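Local coordinates for uncharacterized protein (Thermotoga maritima, PDB 1VMJ) that is of unknown function but belongs to the UPF0047 (YjbQ) family, binds sodium in the crystal and has been put forward as a thiamin phosphate synthase, at residues Asn32-Leu37 with Glu129-Gly134. Numbering follows the deposited sequence.
Sequences NITPLL and EQVFYG
Asn32 lays its CB against the ring of Phe132, 3.7 Å from CE2, where the two residues face each other as an antiparallel non-hydrogen-bonded pair. With CG anti to the backbone N (chi1 -171°), the amide of Asn32 extends to Gln130: ND2 gives OE1 a nearly straight bond of 2.8 Å on a lone pair in the carbonyl plane, although the two amide planes stand 68° apart. Asn32 ND2 is also hydrogen-bonded to Asp67 OD2. Asn32 OD1 accepts from Thr34 N at 2.9 Å and from Thr34 OG1 at 2.7 Å, the first closing an Asx turn that leads strand 29-32, outermost within this chain of a three-stranded antiparallel sheet, into helix 34-44. Thr34 OG1, itself the donor to Asn32 OD1, accepts the N-H of Val131, N to OG1 2.8 Å, and Ile33 N returns a bond to Val131 O. An alanine in place of Asn32 would probably leave Thr34 OG1 freer to turn away from Val131 N and cost Gln130 OE1 its amide donor. Apolar packing completes the contact: Val131 CG1 lies 3.8 Å from Ile33 CG1 and 4.0 Å from Leu37 CD2, and strand 49-55 meets Ile33 and Leu37 from the larger sheet.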
loop_
_atom_site.group_PDB
_atom_site.type_symbol
_atom_site.label_atom_id
_atom_site.label_comp_id
_atom_site.label_asym_id
_atom_site.label_seq_id
_atom_site.Cartn_x
_atom_site.Cartn_y
_atom_site.Cartn_z
ATOM N N ASN A 32 8.737 16.734 -1.190
ATOM C CA ASN A 32 8.973 16.247 0.171
ATOM C C ASN A 32 8.019 16.977 1.123
ATOM O O ASN A 32 8.087 18.186 1.299
ATOM C CB ASN A 32 10.441 16.442 0.580
ATOM C CG ASN A 32 10.782 15.771 1.862
ATOM O OD1 ASN A 32 9.919 15.575 2.720
ATOM N ND2 ASN A 32 12.062 15.418 2.020
ATOM N N ILE A 33 7.104 16.223 1.733
ATOM C CA ILE A 33 6.103 16.785 2.654
ATOM C C ILE A 33 6.367 16.426 4.128
ATOM O O ILE A 33 5.567 16.727 5.017
ATOM C CB ILE A 33 4.647 16.382 2.267
ATOM C CG1 ILE A 33 4.399 14.879 2.342
ATOM C CG2 ILE A 33 4.361 16.972 0.900
ATOM C CD1 ILE A 33 2.916 14.533 2.076
ATOM N N THR A 34 7.512 15.791 4.401
ATOM C CA THR A 34 7.825 15.399 5.745
ATOM C C THR A 34 7.690 16.520 6.770
ATOM O O THR A 34 7.067 16.306 7.818
ATOM C CB THR A 34 9.217 14.740 5.856
ATOM O OG1 THR A 34 9.447 13.846 4.759
ATOM C CG2 THR A 34 9.335 13.995 7.163
ATOM N N PRO A 35 8.255 17.706 6.484
ATOM C CA PRO A 35 8.120 18.770 7.484
ATOM C C PRO A 35 6.685 19.218 7.767
ATOM O O PRO A 35 6.379 19.668 8.875
ATOM C CB PRO A 35 8.946 19.907 6.903
ATOM C CG PRO A 35 9.868 19.254 5.919
ATOM C CD PRO A 35 9.092 18.121 5.356
ATOM N N LEU A 36 5.811 19.108 6.778
ATOM C CA LEU A 36 4.408 19.459 6.963
ATOM C C LEU A 36 3.749 18.459 7.912
ATOM O O LEU A 36 3.054 18.848 8.854
ATOM C CB LEU A 36 3.692 19.503 5.610
ATOM C CG LEU A 36 4.271 20.486 4.581
ATOM C CD1 LEU A 36 3.495 20.345 3.291
ATOM C CD2 LEU A 36 4.267 21.888 5.054
ATOM N N LEU A 37 3.984 17.170 7.675
ATOM C CA LEU A 37 3.495 16.116 8.558
ATOM C C LEU A 37 4.016 16.255 9.999
ATOM O O LEU A 37 3.279 16.073 10.965
ATOM C CB LEU A 37 3.796 14.732 7.971
ATOM C CG LEU A 37 2.722 14.188 7.031
ATOM C CD1 LEU A 37 2.486 15.038 5.847
ATOM C CD2 LEU A 37 3.151 12.789 6.603
ATOM N N GLU A 129 13.782 7.566 6.001
ATOM C CA GLU A 129 12.397 7.709 5.577
ATOM C C GLU A 129 12.005 9.165 5.423
ATOM O O GLU A 129 12.101 9.947 6.367
ATOM C CB GLU A 129 11.430 7.039 6.548
ATOM C CG GLU A 129 11.544 5.537 6.614
ATOM C CD GLU A 129 10.387 4.910 7.363
ATOM O OE1 GLU A 129 10.464 4.837 8.605
ATOM O OE2 GLU A 129 9.383 4.521 6.724
ATOM N N GLN A 130 11.568 9.511 4.219
ATOM C CA GLN A 130 10.976 10.811 3.960
ATOM C C GLN A 130 9.663 10.617 3.230
ATOM O O GLN A 130 9.538 9.726 2.404
ATOM C CB GLN A 130 11.910 11.669 3.120
ATOM C CG GLN A 130 13.206 12.087 3.800
ATOM C CD GLN A 130 13.027 13.183 4.818
ATOM O OE1 GLN A 130 12.746 14.318 4.473
ATOM N NE2 GLN A 130 13.132 12.828 6.080
ATOM N N VAL A 131 8.685 11.458 3.533
ATOM C CA VAL A 131 7.355 11.331 2.947
ATOM C C VAL A 131 7.227 12.312 1.783
ATOM O O VAL A 131 7.581 13.483 1.879
ATOM C CB VAL A 131 6.247 11.658 3.962
ATOM C CG1 VAL A 131 4.879 11.277 3.378
ATOM C CG2 VAL A 131 6.466 10.934 5.292
ATOM N N PHE A 132 6.721 11.775 0.674
ATOM C CA PHE A 132 6.528 12.502 -0.580
ATOM C C PHE A 132 5.106 12.498 -1.065
ATOM O O PHE A 132 4.376 11.494 -0.937
ATOM C CB PHE A 132 7.404 11.886 -1.680
ATOM C CG PHE A 132 8.843 12.146 -1.468
ATOM C CD1 PHE A 132 9.628 11.262 -0.725
ATOM C CD2 PHE A 132 9.412 13.305 -1.939
ATOM C CE1 PHE A 132 10.960 11.535 -0.480
ATOM C CE2 PHE A 132 10.751 13.581 -1.671
ATOM C CZ PHE A 132 11.502 12.680 -0.934
ATOM N N TYR A 133 4.738 13.635 -1.644
ATOM C CA TYR A 133 3.603 13.725 -2.543
ATOM C C TYR A 133 4.151 13.464 -3.927
ATOM O O TYR A 133 5.084 14.135 -4.378
ATOM C CB TYR A 133 2.958 15.123 -2.495
ATOM C CG TYR A 133 1.767 15.270 -3.408
ATOM C CD1 TYR A 133 0.690 14.406 -3.305
ATOM C CD2 TYR A 133 1.738 16.250 -4.406
ATOM C CE1 TYR A 133 -0.409 14.530 -4.141
ATOM C CE2 TYR A 133 0.631 16.394 -5.243
ATOM C CZ TYR A 133 -0.426 15.512 -5.106
ATOM O OH TYR A 133 -1.504 15.612 -5.929
ATOM N N GLY A 134 3.579 12.468 -4.595
ATOM C CA GLY A 134 3.924 12.127 -5.954
ATOM C C GLY A 134 2.822 12.566 -6.880
ATOM O O GLY A 134 1.756 11.929 -6.967
#